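Long-range contacts in phytase (PDB 3ZHC), which belongs to the histidine phosphatase superfamily (branch 2), a family of enzymes built around a mixed beta-sheet flanked by helices: residues E79-Y83 against L387-A393; P145-V150 against S287-L292. The protein carries 2 engineered substitutions. One frame throughout, in Å; residues are numbered along the deposited sequence.

Contact 1 of 2, residues E79-Y83 against L387-A393; sequences ELGQY and LSLEKPA
Glu79 and Gln82, one turn apart on helix 71-90, take the two backbone polar atoms of Leu387 in the loop before strand 394-398. Leu387 N donates to Glu79 OE1 at 2.8 Å, nearly straight (173°), reaching the oxygen from above the carboxylate plane. The Glu79 chain is folded back about CB-CG (chi2 -63°), which brings OE1 to that N-H. From the next turn, Gln82 NE2 donates to Leu387 O at 2.9 Å, lying in the carbonyl plane. Beside these two bonds, Leu387 CD1 runs alongside Leu80 CD2 at 3.7 Å, and Gln376 touches both leucines as well. The Tyr83 ring meets Ser388 O at its edge and carries the methyl of Ala393 over a face, a CH-pi contact with CB 4.1 Å from the ring centroid. A water links Tyr83 OH to Ala393 O, to which it donates at 3.0 Å. Within the loop, Lys391 N donates to Ser388 OG in an ST motif, and Ser388 N bonds to Lys391 O. The N-H and C=O of Leu387 are thus each met by a side chain of helix 71-90, while the leucines and the Tyr83 ring, against Pro392 and Ala393, supply the apolar part.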
ATOM      1  N   GLU B  79     -25.132  12.193  -6.788  1.00 16.65           N
ATOM      2  CA  GLU B  79     -24.815  11.009  -7.608  1.00 16.82           C
ATOM      3  C   GLU B  79     -24.712   9.744  -6.750  1.00 16.94           C
ATOM      4  O   GLU B  79     -25.164   8.684  -7.171  1.00 16.83           O
ATOM      5  CB  GLU B  79     -23.509  11.191  -8.413  1.00 16.85           C
ATOM      6  CG  GLU B  79     -23.625  12.147  -9.597  1.00 17.28           C
ATOM      7  CD  GLU B  79     -24.607  11.671 -10.659  1.00 17.68           C
ATOM      8  OE1 GLU B  79     -24.882  10.450 -10.750  1.00 18.20           O
ATOM      9  OE2 GLU B  79     -25.107  12.521 -11.400  1.00 18.60           O
ATOM     10  N   LEU B  80     -24.110   9.861  -5.555  1.00 17.11           N
ATOM     11  CA  LEU B  80     -24.074   8.740  -4.602  1.00 17.43           C
ATOM     12  C   LEU B  80     -25.490   8.438  -4.092  1.00 17.86           C
ATOM     13  O   LEU B  80     -25.866   7.286  -4.001  1.00 17.80           O
ATOM     14  CB  LEU B  80     -23.111   9.002  -3.428  1.00 17.19           C
ATOM     15  CG  LEU B  80     -21.622   9.029  -3.781  1.00 17.03           C
ATOM     16  CD1 LEU B  80     -20.818   9.409  -2.581  1.00 16.23           C
ATOM     17  CD2 LEU B  80     -21.142   7.664  -4.360  1.00 16.08           C
ATOM     18  N   GLY B  81     -26.257   9.488  -3.774  1.00 18.59           N
ATOM     19  CA  GLY B  81     -27.669   9.343  -3.341  1.00 19.29           C
ATOM     20  C   GLY B  81     -28.499   8.603  -4.380  1.00 19.87           C
ATOM     21  O   GLY B  81     -29.293   7.725  -4.040  1.00 19.99           O
ATOM     22  N   GLN B  82     -28.285   8.972  -5.645  1.00 20.62           N
ATOM     23  CA  GLN B  82     -28.938   8.361  -6.810  1.00 21.21           C
ATOM     24  C   GLN B  82     -28.539   6.898  -6.941  1.00 21.51           C
ATOM     25  O   GLN B  82     -29.407   6.036  -7.079  1.00 21.51           O
ATOM     26  CB  GLN B  82     -28.600   9.187  -8.085  1.00 21.40           C
ATOM     27  CG  GLN B  82     -28.898   8.554  -9.440  1.00 22.31           C
ATOM     28  CD  GLN B  82     -28.620   9.542 -10.584  1.00 23.73           C
ATOM     29  OE1 GLN B  82     -29.347  10.543 -10.740  1.00 24.66           O
ATOM     30  NE2 GLN B  82     -27.556   9.265 -11.396  1.00 23.98           N
ATOM     31  N   TYR B  83     -27.226   6.619  -6.895  1.00 21.91           N
ATOM     32  CA  TYR B  83     -26.719   5.218  -6.937  1.00 22.24           C
ATOM     33  C   TYR B  83     -27.294   4.394  -5.782  1.00 22.49           C
ATOM     34  O   TYR B  83     -27.749   3.266  -5.998  1.00 22.33           O
ATOM     35  CB  TYR B  83     -25.179   5.162  -6.923  1.00 22.25           C
ATOM     36  CG  TYR B  83     -24.590   3.784  -6.614  1.00 22.48           C
ATOM     37  CD1 TYR B  83     -24.487   2.804  -7.605  1.00 22.85           C
ATOM     38  CD2 TYR B  83     -24.131   3.464  -5.317  1.00 22.88           C
ATOM     39  CE1 TYR B  83     -23.942   1.522  -7.321  1.00 22.84           C
ATOM     40  CE2 TYR B  83     -23.588   2.189  -5.029  1.00 23.08           C
ATOM     41  CZ  TYR B  83     -23.502   1.228  -6.046  1.00 23.13           C
ATOM     42  OH  TYR B  83     -22.972  -0.015  -5.776  1.00 23.66           O
ATOM     43  N   LEU B 387     -23.795   8.153 -11.937  1.00 26.07           N
ATOM     44  CA  LEU B 387     -23.757   6.826 -11.279  1.00 26.37           C
ATOM     45  C   LEU B 387     -25.093   6.082 -11.396  1.00 26.71           C
ATOM     46  O   LEU B 387     -26.161   6.687 -11.308  1.00 26.76           O
ATOM     47  CB  LEU B 387     -23.356   6.958  -9.802  1.00 26.34           C
ATOM     48  CG  LEU B 387     -21.982   7.569  -9.486  1.00 26.14           C
ATOM     49  CD1 LEU B 387     -21.789   7.680  -7.967  1.00 25.74           C
ATOM     50  CD2 LEU B 387     -20.866   6.765 -10.109  1.00 25.93           C
ATOM     51  N   SER B 388     -24.999   4.766 -11.593  1.00 27.17           N
ATOM     52  CA  SER B 388     -26.163   3.872 -11.731  1.00 27.56           C
ATOM     53  C   SER B 388     -25.741   2.439 -11.435  1.00 27.91           C
ATOM     54  O   SER B 388     -24.609   2.204 -11.073  1.00 27.99           O
ATOM     55  CB  SER B 388     -26.723   3.957 -13.148  1.00 27.57           C
ATOM     56  OG  SER B 388     -25.840   3.347 -14.080  1.00 27.62           O
ATOM     57  N   LEU B 389     -26.648   1.481 -11.595  1.00 28.40           N
ATOM     58  CA  LEU B 389     -26.291   0.049 -11.415  1.00 28.74           C
ATOM     59  C   LEU B 389     -25.326  -0.457 -12.520  1.00 29.00           C
ATOM     60  O   LEU B 389     -24.559  -1.400 -12.294  1.00 29.13           O
ATOM     61  CB  LEU B 389     -27.546  -0.811 -11.345  1.00 28.78           C
ATOM     62  CG  LEU B 389     -28.477  -0.499 -10.160  1.00 28.90           C
ATOM     63  CD1 LEU B 389     -29.787  -1.270 -10.283  1.00 28.93           C
ATOM     64  CD2 LEU B 389     -27.792  -0.796  -8.821  1.00 28.79           C
ATOM     65  N   GLU B 390     -25.371   0.179 -13.699  1.00 29.29           N
ATOM     66  CA  GLU B 390     -24.458  -0.150 -14.824  1.00 29.52           C
ATOM     67  C   GLU B 390     -23.084   0.511 -14.668  1.00 29.25           C
ATOM     68  O   GLU B 390     -22.060  -0.114 -14.945  1.00 29.24           O
ATOM     69  CB  GLU B 390     -25.085   0.253 -16.170  1.00 29.77           C
ATOM     70  CG  GLU B 390     -26.290  -0.618 -16.604  1.00 30.86           C
ATOM     71  CD  GLU B 390     -25.875  -2.013 -17.187  1.00 32.41           C
ATOM     72  OE1 GLU B 390     -24.704  -2.458 -16.961  1.00 33.41           O
ATOM     73  OE2 GLU B 390     -26.734  -2.658 -17.875  1.00 33.23           O
ATOM     74  N   LYS B 391     -23.083   1.778 -14.235  1.00 28.96           N
ATOM     75  CA  LYS B 391     -21.866   2.548 -13.963  1.00 28.72           C
ATOM     76  C   LYS B 391     -21.849   2.797 -12.441  1.00 28.27           C
ATOM     77  O   LYS B 391     -22.186   3.888 -11.982  1.00 28.08           O
ATOM     78  CB  LYS B 391     -21.876   3.866 -14.749  1.00 28.89           C
ATOM     79  CG  LYS B 391     -22.130   3.753 -16.288  1.00 29.50           C
ATOM     80  CD  LYS B 391     -20.872   3.375 -17.100  1.00 30.43           C
ATOM     81  CE  LYS B 391     -21.113   3.620 -18.621  1.00 31.10           C
ATOM     82  NZ  LYS B 391     -19.858   3.533 -19.460  1.00 31.81           N
ATOM     83  N   PRO B 392     -21.460   1.771 -11.643  1.00 27.83           N
ATOM     84  CA  PRO B 392     -21.579   1.914 -10.191  1.00 27.58           C
ATOM     85  C   PRO B 392     -20.502   2.761  -9.546  1.00 27.31           C
ATOM     86  O   PRO B 392     -19.433   3.004 -10.137  1.00 27.36           O
ATOM     87  CB  PRO B 392     -21.448   0.463  -9.706  1.00 27.61           C
ATOM     88  CG  PRO B 392     -20.513  -0.143 -10.675  1.00 27.65           C
ATOM     89  CD  PRO B 392     -20.847   0.471 -11.999  1.00 27.75           C
ATOM     90  N   ALA B 393     -20.795   3.206  -8.326  1.00 26.96           N
ATOM     91  CA  ALA B 393     -19.824   3.887  -7.491  1.00 26.73           C
ATOM     92  C   ALA B 393     -18.818   2.855  -7.048  1.00 26.48           C
ATOM     93  O   ALA B 393     -19.111   1.652  -7.060  1.00 26.48           O
ATOM     94  CB  ALA B 393     -20.501   4.518  -6.280  1.00 26.63           C
TER
HETATM   95  O   HOH W   1     -20.494  -0.895  -6.280  1.00 44.41           O

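Contact 2 of 2, residues P145-V150 against S287-L292; sequences PLFNPV and SRATPL
With chi1 at 180° and chi2 at 64°, Leu146 swings CD1 onto Pro291, 3.4 Å from Pro291 O and 3.6 Å from Pro291 CB. From the helix side, Leu292 CG lies anti to the carbonyl carbon (chi1 -81°), bringing CD2 to 4.0 Å from Leu146 CG; the two leucines cross at about a right angle. At the middle of the contact two prolines meet: Pro149 CB rests 3.7 Å from Pro291 CG, and Pro149 CG reaches past it to the helix backbone, 3.5 Å from both Ser287 O and Arg288 O. Val150 ends the row, its CG2 touching the aliphatic part of Arg288 at CG, 3.6 Å away, where the extended arginine chain passes across the valine.

No direct hydrogen bond joins the segments, and a water takes that role. It lies 2.7 Å from Leu146 O and accepts from Leu292 N; Arg288 O is a further partner. This position matches the break in the helix: Pro291 has no N-H to give, Leu292 N lacks its bond to the preceding turn, and the water occupies the kink. Leu292 N thus has an acceptor in the water, which also lies within bonding distance of Arg288 O and Leu146 O, in a largely buried interface.

The loop lies between strand 134-135 and helix 159-169 and packs on helix 282-301. Phe147 and Leu292 both touch Ile321 of strand 318-323 in the mixed sheet, and Phe147 O accepts from Asn327 ND2 of helix 325-335. On that same helix Asn330 meets Arg288, so loop, kinked helix, strand and second helix converge at one place.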
ATOM      1  N   PRO B 145     -21.873  17.056  20.014  1.00 27.23           N
ATOM      2  CA  PRO B 145     -20.979  16.026  20.613  1.00 26.65           C
ATOM      3  C   PRO B 145     -20.968  14.639  19.931  1.00 26.07           C
ATOM      4  O   PRO B 145     -20.043  13.872  20.161  1.00 25.94           O
ATOM      5  CB  PRO B 145     -21.498  15.910  22.064  1.00 26.66           C
ATOM      6  CG  PRO B 145     -22.882  16.392  22.010  1.00 26.92           C
ATOM      7  CD  PRO B 145     -22.950  17.434  20.950  1.00 27.17           C
ATOM      8  N   LEU B 146     -21.981  14.324  19.115  1.00 25.44           N
ATOM      9  CA  LEU B 146     -21.989  13.074  18.317  1.00 25.03           C
ATOM     10  C   LEU B 146     -20.770  12.988  17.407  1.00 24.67           C
ATOM     11  O   LEU B 146     -20.223  11.910  17.200  1.00 24.48           O
ATOM     12  CB  LEU B 146     -23.264  12.962  17.462  1.00 24.92           C
ATOM     13  CG  LEU B 146     -23.450  11.728  16.564  1.00 24.92           C
ATOM     14  CD1 LEU B 146     -23.552  10.481  17.422  1.00 24.46           C
ATOM     15  CD2 LEU B 146     -24.674  11.871  15.662  1.00 24.59           C
ATOM     16  N   PHE B 147     -20.366  14.145  16.873  1.00 24.36           N
ATOM     17  CA  PHE B 147     -19.220  14.263  15.974  1.00 24.15           C
ATOM     18  C   PHE B 147     -17.923  14.655  16.682  1.00 24.41           C
ATOM     19  O   PHE B 147     -16.855  14.366  16.170  1.00 24.21           O
ATOM     20  CB  PHE B 147     -19.547  15.271  14.868  1.00 23.90           C
ATOM     21  CG  PHE B 147     -20.765  14.902  14.081  1.00 22.84           C
ATOM     22  CD1 PHE B 147     -20.667  14.052  12.977  1.00 21.78           C
ATOM     23  CD2 PHE B 147     -22.030  15.390  14.450  1.00 21.84           C
ATOM     24  CE1 PHE B 147     -21.822  13.692  12.231  1.00 21.38           C
ATOM     25  CE2 PHE B 147     -23.182  15.039  13.721  1.00 21.53           C
ATOM     26  CZ  PHE B 147     -23.072  14.185  12.604  1.00 21.05           C
ATOM     27  N   ASN B 148     -18.024  15.314  17.854  1.00 24.82           N
ATOM     28  CA  ASN B 148     -16.854  15.796  18.618  1.00 25.21           C
ATOM     29  C   ASN B 148     -17.050  15.637  20.149  1.00 25.18           C
ATOM     30  O   ASN B 148     -17.207  16.641  20.863  1.00 25.05           O
ATOM     31  CB  ASN B 148     -16.571  17.290  18.296  1.00 25.38           C
ATOM     32  CG  ASN B 148     -16.377  17.564  16.812  1.00 26.36           C
ATOM     33  OD1 ASN B 148     -15.354  17.177  16.218  1.00 28.13           O
ATOM     34  ND2 ASN B 148     -17.375  18.268  16.185  1.00 27.45           N
ATOM     35  N   PRO B 149     -17.043  14.388  20.661  1.00 25.32           N
ATOM     36  CA  PRO B 149     -17.303  14.171  22.094  1.00 25.56           C
ATOM     37  C   PRO B 149     -16.200  14.660  23.054  1.00 25.95           C
ATOM     38  O   PRO B 149     -16.505  14.990  24.189  1.00 25.81           O
ATOM     39  CB  PRO B 149     -17.456  12.650  22.188  1.00 25.45           C
ATOM     40  CG  PRO B 149     -16.680  12.141  21.089  1.00 25.26           C
ATOM     41  CD  PRO B 149     -16.809  13.115  19.972  1.00 25.35           C
ATOM     42  N   VAL B 150     -14.946  14.730  22.599  1.00 26.53           N
ATOM     43  CA  VAL B 150     -13.832  15.139  23.498  1.00 27.08           C
ATOM     44  C   VAL B 150     -13.917  16.666  23.927  1.00 27.71           C
ATOM     45  O   VAL B 150     -13.137  17.116  24.761  1.00 27.84           O
ATOM     46  CB  VAL B 150     -12.430  14.733  22.927  1.00 27.07           C
ATOM     47  CG1 VAL B 150     -11.385  14.761  24.007  1.00 27.11           C
ATOM     48  CG2 VAL B 150     -12.479  13.338  22.323  1.00 26.94           C
ATOM     49  N   SER B 287     -12.379   6.995  22.005  1.00 13.85           N
ATOM     50  CA  SER B 287     -13.135   8.097  22.634  1.00 14.04           C
ATOM     51  C   SER B 287     -13.984   8.871  21.617  1.00 13.97           C
ATOM     52  O   SER B 287     -15.170   9.082  21.835  1.00 13.96           O
ATOM     53  CB  SER B 287     -12.174   9.056  23.324  1.00 14.07           C
ATOM     54  OG  SER B 287     -11.390   8.366  24.307  1.00 14.71           O
ATOM     55  N   ARG B 288     -13.351   9.278  20.508  1.00 13.99           N
ATOM     56  CA  ARG B 288     -14.012  10.119  19.478  1.00 14.06           C
ATOM     57  C   ARG B 288     -15.111   9.409  18.698  1.00 13.81           C
ATOM     58  O   ARG B 288     -16.095  10.026  18.351  1.00 13.63           O
ATOM     59  CB  ARG B 288     -12.981  10.736  18.506  1.00 14.24           C
ATOM     60  CG  ARG B 288     -12.296  11.951  19.035  1.00 15.43           C
ATOM     61  CD  ARG B 288     -11.221  12.466  18.074  1.00 17.22           C
ATOM     62  NE  ARG B 288     -10.669  13.780  18.490  1.00 18.87           N
ATOM     63  CZ  ARG B 288      -9.500  14.320  18.064  1.00 19.86           C
ATOM     64  NH1 ARG B 288      -8.702  13.675  17.186  1.00 20.12           N
ATOM     65  NH2 ARG B 288      -9.121  15.526  18.526  1.00 20.43           N
ATOM     66  N   ALA B 289     -14.926   8.112  18.428  1.00 13.76           N
ATOM     67  CA  ALA B 289     -15.925   7.308  17.686  1.00 13.67           C
ATOM     68  C   ALA B 289     -17.087   6.795  18.535  1.00 13.59           C
ATOM     69  O   ALA B 289     -18.050   6.289  17.966  1.00 13.76           O
ATOM     70  CB  ALA B 289     -15.242   6.112  16.982  1.00 13.59           C
ATOM     71  N   THR B 290     -17.016   6.918  19.875  1.00 13.45           N
ATOM     72  CA  THR B 290     -18.033   6.286  20.789  1.00 13.45           C
ATOM     73  C   THR B 290     -19.519   6.674  20.500  1.00 13.40           C
ATOM     74  O   THR B 290     -20.361   5.758  20.331  1.00 13.37           O
ATOM     75  CB  THR B 290     -17.650   6.455  22.328  1.00 13.52           C
ATOM     76  OG1 THR B 290     -16.525   5.614  22.628  1.00 13.66           O
ATOM     77  CG2 THR B 290     -18.801   6.081  23.252  1.00 13.44           C
ATOM     78  N   PRO B 291     -19.845   7.995  20.436  1.00 13.35           N
ATOM     79  CA  PRO B 291     -21.224   8.398  20.110  1.00 13.30           C
ATOM     80  C   PRO B 291     -21.735   7.840  18.775  1.00 13.30           C
ATOM     81  O   PRO B 291     -22.856   7.369  18.719  1.00 13.49           O
ATOM     82  CB  PRO B 291     -21.136   9.917  20.055  1.00 13.25           C
ATOM     83  CG  PRO B 291     -20.031  10.253  20.898  1.00 13.31           C
ATOM     84  CD  PRO B 291     -19.021   9.176  20.737  1.00 13.40           C
ATOM     85  N   LEU B 292     -20.914   7.888  17.729  1.00 13.35           N
ATOM     86  CA  LEU B 292     -21.305   7.336  16.411  1.00 13.34           C
ATOM     87  C   LEU B 292     -21.473   5.803  16.465  1.00 13.50           C
ATOM     88  O   LEU B 292     -22.439   5.269  15.912  1.00 13.20           O
ATOM     89  CB  LEU B 292     -20.332   7.766  15.297  1.00 13.27           C
ATOM     90  CG  LEU B 292     -20.580   9.180  14.754  1.00 12.99           C
ATOM     91  CD1 LEU B 292     -19.366   9.703  13.981  1.00 12.84           C
ATOM     92  CD2 LEU B 292     -21.845   9.221  13.870  1.00 12.13           C
TER
HETATM   93  O   HOH W   2     -18.591   9.743  17.335  1.00 10.85           O

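The two contacts lie on opposite sides of the chain's centre, with their own centres 30 Å apart and nearest atoms about 15 Å apart, so they do not touch. Along the chain, contact 2 is nested inside the long loop closed by contact 1: the order is 79-83, 145-150, 287-292, 387-393. The mixed sheet relates them. Contact 1 fixes helix 71-90 to the loop that leads into strand 394-398, while contact 2 packs helix 282-301 and the loop after strand 134-135 beside strand 318-323. Both therefore join helices to connecting segments around one sheet, the first partly buried and the second buried.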